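EH1AB1 (Metagenome, PDB 6I8F) hydrolyses esters, probably with a serine-histidine-aspartate triad carried on an alpha/beta hydrolase fold. Local coordinates at residues Pro62-Val67 with Thr116-Ala121; His139-Pro144 with Asp245-Pro250; Leu201-Thr206 with Thr298-Phe303. All blocks are in the same frame, centred on the assembly; numbering follows the deposited sequence.

Contact 1: Pro62-Val67 with Thr116-Ala121; sequences PEVAEV and TCRRLA. With GOL (glycerol), chain H.
Arg118 of helix 114-124 reaches out to the carbonyl of Pro62 and so ties the loop entering strand 66-73, outermost of the sheet within this chain, to a helix of the alpha/beta hydrolase fold. The bond from Arg118 NH1 to Pro62 O is 2.9 Å long; the oxygen lies close to the guanidinium plane, but the donor stands 29° out of the carbonyl plane. A glycerol, probably from the crystallisation liquor, lies against the same guanidinium, its O1 at the edge and near the plane. That O1 takes a second bond from Arg118 NH1 (2.8 Å), and O3 one from Arg118 NH2 (2.9 Å). The backbone N of Val64 also donates to glycerol O1, at 3.1 Å, and O1 in turn donates to Glu63 OE1, so the polyol bridges arginine and carboxylate.

Apolar groups complete this first shell. Val67 CG2 sits over one face of the guanidinium, toward its rim, 3.7 Å from Arg118 NH2. At the root of the side chain, Arg118 CB touches Val64 CG1 at 3.8 Å and also meets the ring of Pro62. With CG anti to the carbonyl carbon (chi1 -77°), the extended chain passes Pro62 and presents its nitrogens to the loop.

Farther out, Asp114 forms a salt bridge with Arg118 NE and helps to fix the guanidinium, while Asn122 holds the carbonyl of Glu63. With an alanine in place of Arg118, Pro62 O would probably lose this donor and Asp114 its charged mate. Beside the arginine, Pro62 CG rests 3.9 Å from the backbone N of Arg119.

Contact 2: His139-Pro144 with Asp245-Pro250; sequences HPFPAP and DLRLSP
Phe141 and Arg247 meet at about a right angle, and their encounter illustrates how a ring and a charged group can share one site without a hydrogen bond across the contact. The apolar part is centred on the Phe141 ring, which is clasped between two side chains. Leu248 lies over one face in an off-centre CH-pi contact, its CD2 4.2 Å from the ring centroid, while CB of the adjoining Pro142 covers the centre of the opposite face. The peptide bond between Phe141 and Pro142 is cis.

The ring's edge meets Arg247 and Asp245. Arg247 CB lies in the ring plane, 3.5 Å from Phe141 CE2. Farther along the arginine, Phe141 CZ stands over one face of the guanidinium, with the two planes 70° apart, and it also approaches Asp245 OD1 at 3.8 Å. Pro142 lies alongside the arginine, its CB 3.6 Å from Arg247 NH1.

Between the two segments no salt bridge crosses; the charge pairing lies within 245-250. Asp245 is gripped side-on: Arg247 NE binds OD1 at 2.9 Å, and Arg247 NH2 binds OD2 at 2.7 Å in an almost straight bond. The bend at chi3 (-60°) folds the guanidinium back to the carboxylate, and the two-nitrogen grip fixes its rotation, and so the face it turns to Phe141 CZ.

Around the site, Tyr236 of helix 230-236 packs on Leu248, and Val183 of helix 176-190 on Arg247. The backbone N of Arg247 donates to the anti lone pair of Asp245 OD1, closing an Asx turn; on the other segment, Pro142 stands at the N-cap position of helix 143-157, within an HPFPA sequence like that of the hormone-sensitive-lipase-like esterases, to which this enzyme probably belongs.

Contact 3: Leu201-Thr206 with Thr298-Phe303; sequences LIYPAT and TIHGFF
Tyr203, just beyond strand 198-202, has its CA 7.1 Å from that of His300, where a type II beta turn from Ile299 to Phe302 carries the chain past it. Gly301 takes the third place of that turn, at backbone angles that would jam a CB against the carbonyl oxygen of His300. The Tyr203 ring stands obliquely to the imidazole, with centroids 4.4 Å apart and planes at 49°; its CE1 lies over one face of His300, toward the rim. Phe302 adds its CD1 at the edge of the tyrosine ring, 3.5 Å from Tyr203 CE2, and completes an aromatic cluster. Next to it, Ile202 CG2 presses over the face of Phe303, 3.8 Å from the ring centroid. The backbone N of Phe303 donates to Tyr203 OH, although the hydroxyl is modelled too close to Gly301 for its exact place to be sure. His300 NE2 bonds to Ser175 OG and His300 ND1 to Asp270 OD2, the geometry of a Ser-His-Asp triad. With tyrosine carbons packed on the imidazole and both its nitrogens bonded, ring packing and polar bonds together probably hold the orientation of this presumed catalytic ring.

Overall arrangement
The three contacts pass from surface to core. Contact 1 lies at the periphery, about 17 Å from the chain's centre to its own, and joins its segments by one arginine-to-carbonyl bond and the packing of Pro62, Val64 and Val67 along that side chain. Contact 2, across the centre from it, is partly buried and mixes an aromatic ring with an ion pair internal to one segment. Contact 3 is buried and largely aromatic, beside the probable active site. Contacts 1 and 3 reach the same sheet and touch where Leu120 packs on Phe303, whereas contact 2 meets contact 3 through Pro250 against Thr206. Contacts 2 and 3 interleave along the chain, while contact 1 closes before either opens.

Contact 1: Pro62-Val67 with Thr116-Ala121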
loop_
_atom_site.group_PDB
_atom_site.type_symbol
_atom_site.label_atom_id
_atom_site.label_comp_id
_atom_site.label_asym_id
_atom_site.label_seq_id
_atom_site.Cartn_x
_atom_site.Cartn_y
_atom_site.Cartn_z
ATOM N N PRO A 62 -2.383 20.823 -10.834
ATOM C CA PRO A 62 -1.193 20.606 -11.652
ATOM C C PRO A 62 -1.586 20.467 -13.129
ATOM O O PRO A 62 -2.721 20.027 -13.460
ATOM C CB PRO A 62 -0.587 19.312 -11.109
ATOM C CG PRO A 62 -1.767 18.564 -10.528
ATOM C CD PRO A 62 -2.784 19.612 -10.112
ATOM N N GLU A 63 -0.656 20.840 -14.008
ATOM C CA GLU A 63 -0.840 20.637 -15.438
ATOM C C GLU A 63 -0.881 19.129 -15.712
ATOM O O GLU A 63 -0.144 18.351 -15.108
ATOM C CB GLU A 63 0.281 21.307 -16.251
ATOM C CG GLU A 63 0.155 22.814 -16.331
ATOM C CD GLU A 63 -1.152 23.318 -16.938
ATOM O OE1 GLU A 63 -1.500 22.877 -18.059
ATOM O OE2 GLU A 63 -1.846 24.116 -16.263
ATOM N N VAL A 64 -1.767 18.741 -16.627
ATOM C CA VAL A 64 -1.803 17.406 -17.208
ATOM C C VAL A 64 -1.595 17.548 -18.725
ATOM O O VAL A 64 -1.518 18.658 -19.220
ATOM C CB VAL A 64 -3.122 16.693 -16.863
ATOM C CG1 VAL A 64 -3.247 16.445 -15.366
ATOM C CG2 VAL A 64 -4.326 17.452 -17.381
ATOM N N ALA A 65 -1.496 16.424 -19.444
ATOM C CA ALA A 65 -1.285 16.452 -20.891
ATOM C C ALA A 65 -2.529 17.016 -21.575
ATOM O O ALA A 65 -2.426 17.735 -22.569
ATOM C CB ALA A 65 -0.971 15.071 -21.412
ATOM N N GLU A 66 -3.708 16.675 -21.042
ATOM C CA GLU A 66 -4.965 17.042 -21.688
ATOM C C GLU A 66 -6.127 16.814 -20.716
ATOM O O GLU A 66 -6.103 15.882 -19.919
ATOM C CB GLU A 66 -5.113 16.191 -22.947
ATOM C CG GLU A 66 -6.318 16.492 -23.782
ATOM C CD GLU A 66 -6.630 15.361 -24.746
ATOM O OE1 GLU A 66 -6.157 15.436 -25.913
ATOM O OE2 GLU A 66 -7.335 14.413 -24.338
ATOM N N VAL A 67 -7.147 17.666 -20.821
ATOM C CA VAL A 67 -8.394 17.483 -20.105
ATOM C C VAL A 67 -9.533 17.573 -21.126
ATOM O O VAL A 67 -9.594 18.521 -21.887
ATOM C CB VAL A 67 -8.551 18.512 -18.968
ATOM C CG1 VAL A 67 -9.886 18.374 -18.262
ATOM C CG2 VAL A 67 -7.419 18.406 -17.963
ATOM N N THR A 116 -7.281 16.959 -7.479
ATOM C CA THR A 116 -7.004 15.628 -6.978
ATOM C C THR A 116 -6.911 14.629 -8.135
ATOM O O THR A 116 -6.008 13.791 -8.156
ATOM C CB THR A 116 -8.062 15.187 -5.962
ATOM O OG1 THR A 116 -7.994 16.112 -4.873
ATOM C CG2 THR A 116 -7.866 13.762 -5.491
ATOM N N CYS A 117 -7.860 14.688 -9.072
ATOM C CA CYS A 117 -7.848 13.788 -10.218
ATOM C C CYS A 117 -6.630 14.055 -11.107
ATOM O O CYS A 117 -6.024 13.107 -11.600
ATOM C CB CYS A 117 -9.118 13.895 -11.039
ATOM S SG CYS A 117 -10.514 13.076 -10.226
ATOM N N ARG A 118 -6.280 15.332 -11.273
ATOM C CA ARG A 118 -5.100 15.726 -12.053
ATOM C C ARG A 118 -3.857 15.073 -11.440
ATOM O O ARG A 118 -3.038 14.486 -12.156
ATOM C CB ARG A 118 -4.944 17.250 -12.097
ATOM C CG ARG A 118 -5.901 17.946 -13.053
ATOM C CD ARG A 118 -5.949 19.438 -12.767
ATOM N NE ARG A 118 -6.738 20.181 -13.751
ATOM C CZ ARG A 118 -6.259 20.705 -14.884
ATOM N NH1 ARG A 118 -4.963 20.651 -15.164
ATOM N NH2 ARG A 118 -7.097 21.281 -15.733
ATOM N N ARG A 119 -3.733 15.189 -10.110
ATOM C CA ARG A 119 -2.563 14.678 -9.407
ATOM C C ARG A 119 -2.545 13.153 -9.524
ATOM O O ARG A 119 -1.491 12.577 -9.758
ATOM C CB ARG A 119 -2.525 15.138 -7.949
ATOM C CG ARG A 119 -1.204 14.854 -7.253
ATOM C CD ARG A 119 -1.102 15.470 -5.863
ATOM N NE ARG A 119 0.176 15.148 -5.245
ATOM C CZ ARG A 119 1.235 15.958 -5.207
ATOM N NH1 ARG A 119 1.130 17.190 -5.666
ATOM N NH2 ARG A 119 2.380 15.540 -4.674
ATOM N N LEU A 120 -3.711 12.506 -9.386
ATOM C CA LEU A 120 -3.758 11.039 -9.470
ATOM C C LEU A 120 -3.287 10.579 -10.856
ATOM O O LEU A 120 -2.574 9.593 -10.971
ATOM C CB LEU A 120 -5.174 10.537 -9.175
ATOM C CG LEU A 120 -5.635 10.626 -7.719
ATOM C CD1 LEU A 120 -7.074 10.160 -7.588
ATOM C CD2 LEU A 120 -4.737 9.817 -6.796
ATOM N N ALA A 121 -3.725 11.278 -11.910
ATOM C CA ALA A 121 -3.348 10.921 -13.287
ATOM C C ALA A 121 -1.825 11.007 -13.450
ATOM O O ALA A 121 -1.193 10.037 -13.868
ATOM C CB ALA A 121 -4.073 11.789 -14.283
HETATM C C1 GOL H . -4.226 20.599 -18.297
HETATM O O1 GOL H . -3.381 21.295 -17.418
HETATM C C2 GOL H . -4.481 21.481 -19.475
HETATM O O2 GOL H . -4.493 20.546 -20.556
HETATM C C3 GOL H . -5.792 22.234 -19.274
HETATM O O3 GOL H . -5.913 22.718 -17.922
#

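Contact 2: His139-Pro144 with Asp245-Pro250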
loop_
_atom_site.group_PDB
_atom_site.type_symbol
_atom_site.label_atom_id
_atom_site.label_comp_id
_atom_site.label_asym_id
_atom_site.label_seq_id
_atom_site.Cartn_x
_atom_site.Cartn_y
_atom_site.Cartn_z
ATOM N N HIS A 139 -32.296 13.389 -6.856
ATOM C CA HIS A 139 -32.237 12.043 -7.402
ATOM C C HIS A 139 -31.726 11.114 -6.305
ATOM O O HIS A 139 -30.517 10.854 -6.207
ATOM C CB HIS A 139 -31.352 12.030 -8.658
ATOM C CG HIS A 139 -31.669 13.127 -9.615
ATOM N ND1 HIS A 139 -32.832 13.138 -10.359
ATOM C CD2 HIS A 139 -31.000 14.262 -9.923
ATOM C CE1 HIS A 139 -32.858 14.224 -11.104
ATOM N NE2 HIS A 139 -31.743 14.932 -10.856
ATOM N N PRO A 140 -32.624 10.664 -5.398
ATOM C CA PRO A 140 -32.210 9.914 -4.216
ATOM C C PRO A 140 -31.813 8.475 -4.569
ATOM O O PRO A 140 -31.986 8.055 -5.702
ATOM C CB PRO A 140 -33.452 9.939 -3.298
ATOM C CG PRO A 140 -34.625 10.181 -4.225
ATOM C CD PRO A 140 -34.075 10.897 -5.439
ATOM N N PHE A 141 -31.310 7.749 -3.567
ATOM C CA PHE A 141 -31.010 6.309 -3.687
ATOM C C PHE A 141 -32.177 5.631 -4.401
ATOM O O PHE A 141 -33.319 5.839 -4.000
ATOM C CB PHE A 141 -30.781 5.696 -2.301
ATOM C CG PHE A 141 -30.547 4.207 -2.313
ATOM C CD1 PHE A 141 -31.608 3.314 -2.186
ATOM C CD2 PHE A 141 -29.268 3.691 -2.449
ATOM C CE1 PHE A 141 -31.396 1.943 -2.207
ATOM C CE2 PHE A 141 -29.056 2.319 -2.480
ATOM C CZ PHE A 141 -30.118 1.447 -2.350
ATOM N N PRO A 142 -31.907 4.818 -5.436
ATOM C CA PRO A 142 -30.585 4.327 -5.803
ATOM C C PRO A 142 -29.953 5.052 -6.999
ATOM O O PRO A 142 -29.005 4.536 -7.573
ATOM C CB PRO A 142 -30.858 2.868 -6.192
ATOM C CG PRO A 142 -32.196 2.947 -6.876
ATOM C CD PRO A 142 -32.947 3.995 -6.079
ATOM N N ALA A 143 -30.484 6.228 -7.354
ATOM C CA ALA A 143 -30.116 6.942 -8.604
ATOM C C ALA A 143 -28.603 7.147 -8.706
ATOM O O ALA A 143 -28.011 6.904 -9.754
ATOM C CB ALA A 143 -30.844 8.265 -8.682
ATOM N N PRO A 144 -27.906 7.650 -7.670
ATOM C CA PRO A 144 -26.469 7.906 -7.813
ATOM C C PRO A 144 -25.644 6.634 -8.098
ATOM O O PRO A 144 -24.753 6.641 -8.950
ATOM C CB PRO A 144 -26.108 8.585 -6.483
ATOM C CG PRO A 144 -27.434 9.153 -5.995
ATOM C CD PRO A 144 -28.441 8.094 -6.377
ATOM N N ASP A 245 -29.378 -3.481 2.563
ATOM C CA ASP A 245 -29.191 -3.390 1.126
ATOM C C ASP A 245 -27.688 -3.224 0.847
ATOM O O ASP A 245 -27.048 -2.320 1.390
ATOM C CB ASP A 245 -29.988 -2.225 0.530
ATOM C CG ASP A 245 -30.073 -2.243 -0.985
ATOM O OD1 ASP A 245 -29.019 -2.121 -1.640
ATOM O OD2 ASP A 245 -31.197 -2.355 -1.506
ATOM N N LEU A 246 -27.138 -4.097 0.003
ATOM C CA LEU A 246 -25.684 -4.105 -0.263
ATOM C C LEU A 246 -25.248 -2.847 -1.038
ATOM O O LEU A 246 -24.063 -2.561 -1.097
ATOM C CB LEU A 246 -25.305 -5.374 -1.032
ATOM C CG LEU A 246 -25.529 -6.690 -0.292
ATOM C CD1 LEU A 246 -25.144 -7.860 -1.172
ATOM C CD2 LEU A 246 -24.765 -6.728 1.018
ATOM N N ARG A 247 -26.184 -2.114 -1.650
ATOM C CA ARG A 247 -25.845 -0.830 -2.280
ATOM C C ARG A 247 -25.624 0.248 -1.217
ATOM O O ARG A 247 -24.997 1.256 -1.508
ATOM C CB ARG A 247 -26.913 -0.379 -3.274
ATOM C CG ARG A 247 -27.010 -1.259 -4.515
ATOM C CD ARG A 247 -28.310 -1.036 -5.261
ATOM N NE ARG A 247 -29.471 -1.343 -4.427
ATOM C CZ ARG A 247 -30.739 -1.177 -4.803
ATOM N NH1 ARG A 247 -31.012 -0.726 -6.012
ATOM N NH2 ARG A 247 -31.726 -1.442 -3.957
ATOM N N LEU A 248 -26.142 0.042 -0.001
ATOM C CA LEU A 248 -25.881 0.949 1.127
ATOM C C LEU A 248 -24.806 0.388 2.064
ATOM O O LEU A 248 -24.226 1.129 2.848
ATOM C CB LEU A 248 -27.172 1.143 1.930
ATOM C CG LEU A 248 -28.300 1.931 1.270
ATOM C CD1 LEU A 248 -29.553 1.854 2.133
ATOM C CD2 LEU A 248 -27.908 3.381 1.055
ATOM N N SER A 249 -24.653 -0.939 2.071
ATOM C CA SER A 249 -23.892 -1.650 3.089
ATOM C C SER A 249 -23.077 -2.764 2.441
ATOM O O SER A 249 -23.287 -3.943 2.733
ATOM C CB SER A 249 -24.821 -2.174 4.160
ATOM O OG SER A 249 -25.394 -1.096 4.886
ATOM N N PRO A 250 -22.129 -2.433 1.531
ATOM C CA PRO A 250 -21.378 -3.463 0.814
ATOM C C PRO A 250 -20.527 -4.362 1.728
ATOM O O PRO A 250 -20.205 -5.494 1.337
ATOM C CB PRO A 250 -20.514 -2.665 -0.180
ATOM C CG PRO A 250 -20.426 -1.265 0.413
ATOM C CD PRO A 250 -21.752 -1.066 1.122
#

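Contact 3: Leu201-Thr206 with Thr298-Phe303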
loop_
_atom_site.group_PDB
_atom_site.type_symbol
_atom_site.label_atom_id
_atom_site.label_comp_id
_atom_site.label_asym_id
_atom_site.label_seq_id
_atom_site.Cartn_x
_atom_site.Cartn_y
_atom_site.Cartn_z
ATOM N N LEU A 201 -10.413 2.515 -2.924
ATOM C CA LEU A 201 -11.411 2.930 -1.949
ATOM C C LEU A 201 -10.764 3.860 -0.913
ATOM O O LEU A 201 -10.022 3.428 -0.037
ATOM C CB LEU A 201 -12.024 1.688 -1.294
ATOM C CG LEU A 201 -12.425 0.546 -2.230
ATOM C CD1 LEU A 201 -13.030 -0.591 -1.417
ATOM C CD2 LEU A 201 -13.395 1.001 -3.308
ATOM N N ILE A 202 -11.050 5.156 -1.046
ATOM C CA ILE A 202 -10.516 6.192 -0.160
ATOM C C ILE A 202 -11.571 6.489 0.920
ATOM O O ILE A 202 -12.644 7.002 0.619
ATOM C CB ILE A 202 -10.145 7.463 -0.948
ATOM C CG1 ILE A 202 -9.218 7.177 -2.137
ATOM C CG2 ILE A 202 -9.585 8.519 -0.004
ATOM C CD1 ILE A 202 -7.951 6.406 -1.800
ATOM N N TYR A 203 -11.224 6.166 2.168
ATOM C CA TYR A 203 -12.103 6.225 3.347
ATOM C C TYR A 203 -13.557 6.021 2.931
ATOM O O TYR A 203 -14.384 6.909 3.101
ATOM C CB TYR A 203 -11.874 7.477 4.204
ATOM C CG TYR A 203 -11.586 8.781 3.508
ATOM C CD1 TYR A 203 -12.544 9.441 2.758
ATOM C CD2 TYR A 203 -10.350 9.384 3.648
ATOM C CE1 TYR A 203 -12.272 10.658 2.150
ATOM C CE2 TYR A 203 -10.067 10.606 3.063
ATOM C CZ TYR A 203 -11.032 11.247 2.315
ATOM O OH TYR A 203 -10.730 12.445 1.748
ATOM N N PRO A 204 -13.911 4.835 2.392
ATOM C CA PRO A 204 -15.285 4.559 1.979
ATOM C C PRO A 204 -16.223 4.390 3.181
ATOM O O PRO A 204 -15.776 3.969 4.246
ATOM C CB PRO A 204 -15.156 3.226 1.223
ATOM C CG PRO A 204 -13.972 2.540 1.885
ATOM C CD PRO A 204 -13.025 3.672 2.224
ATOM N N ALA A 205 -17.497 4.748 2.990
ATOM C CA ALA A 205 -18.608 4.250 3.793
ATOM C C ALA A 205 -18.937 2.842 3.294
ATOM O O ALA A 205 -19.081 2.654 2.101
ATOM C CB ALA A 205 -19.808 5.152 3.641
ATOM N N THR A 206 -19.019 1.858 4.189
ATOM C CA THR A 206 -19.239 0.472 3.749
ATOM C C THR A 206 -20.389 -0.209 4.498
ATOM O O THR A 206 -20.777 -1.319 4.128
ATOM C CB THR A 206 -17.968 -0.372 3.892
ATOM O OG1 THR A 206 -17.652 -0.495 5.282
ATOM C CG2 THR A 206 -16.806 0.202 3.109
ATOM N N THR A 298 -5.100 12.428 10.907
ATOM C CA THR A 298 -5.814 13.266 9.937
ATOM C C THR A 298 -7.289 12.861 9.933
ATOM O O THR A 298 -7.676 11.889 10.595
ATOM C CB THR A 298 -5.186 13.213 8.536
ATOM O OG1 THR A 298 -5.756 14.268 7.752
ATOM C CG2 THR A 298 -5.372 11.874 7.855
ATOM N N ILE A 299 -8.090 13.602 9.161
ATOM C CA ILE A 299 -9.532 13.555 9.250
ATOM C C ILE A 299 -10.124 13.117 7.913
ATOM O O ILE A 299 -9.504 13.260 6.871
ATOM C CB ILE A 299 -10.103 14.933 9.650
ATOM C CG1 ILE A 299 -9.649 16.032 8.687
ATOM C CG2 ILE A 299 -9.755 15.251 11.096
ATOM C CD1 ILE A 299 -10.305 17.375 8.928
ATOM N N HIS A 300 -11.379 12.673 7.982
ATOM C CA HIS A 300 -12.183 12.424 6.823
ATOM C C HIS A 300 -12.171 13.670 5.924
ATOM O O HIS A 300 -12.351 14.788 6.404
ATOM C CB HIS A 300 -13.602 12.040 7.248
ATOM C CG HIS A 300 -14.381 11.402 6.157
ATOM N ND1 HIS A 300 -14.237 10.054 5.836
ATOM C CD2 HIS A 300 -15.282 11.921 5.290
ATOM C CE1 HIS A 300 -15.038 9.774 4.821
ATOM N NE2 HIS A 300 -15.696 10.908 4.472
ATOM N N GLY A 301 -11.956 13.456 4.622
ATOM C CA GLY A 301 -11.913 14.531 3.623
ATOM C C GLY A 301 -10.504 14.920 3.210
ATOM O O GLY A 301 -10.345 15.625 2.222
ATOM N N PHE A 302 -9.474 14.466 3.944
ATOM C CA PHE A 302 -8.112 14.995 3.781
ATOM C C PHE A 302 -7.555 14.740 2.367
ATOM O O PHE A 302 -6.665 15.446 1.936
ATOM C CB PHE A 302 -7.174 14.438 4.856
ATOM C CG PHE A 302 -6.604 13.059 4.622
ATOM C CD1 PHE A 302 -7.343 11.917 4.891
ATOM C CD2 PHE A 302 -5.293 12.903 4.198
ATOM C CE1 PHE A 302 -6.797 10.653 4.697
ATOM C CE2 PHE A 302 -4.749 11.641 4.004
ATOM C CZ PHE A 302 -5.500 10.516 4.265
ATOM N N PHE A 303 -8.080 13.724 1.668
ATOM C CA PHE A 303 -7.600 13.280 0.342
ATOM C C PHE A 303 -7.794 14.399 -0.685
ATOM O O PHE A 303 -7.053 14.482 -1.660
ATOM C CB PHE A 303 -8.333 12.004 -0.098
ATOM C CG PHE A 303 -7.733 11.226 -1.249
ATOM C CD1 PHE A 303 -8.330 11.239 -2.499
ATOM C CD2 PHE A 303 -6.624 10.416 -1.065
ATOM C CE1 PHE A 303 -7.810 10.498 -3.552
ATOM C CE2 PHE A 303 -6.110 9.660 -2.111
ATOM C CZ PHE A 303 -6.701 9.705 -3.356
#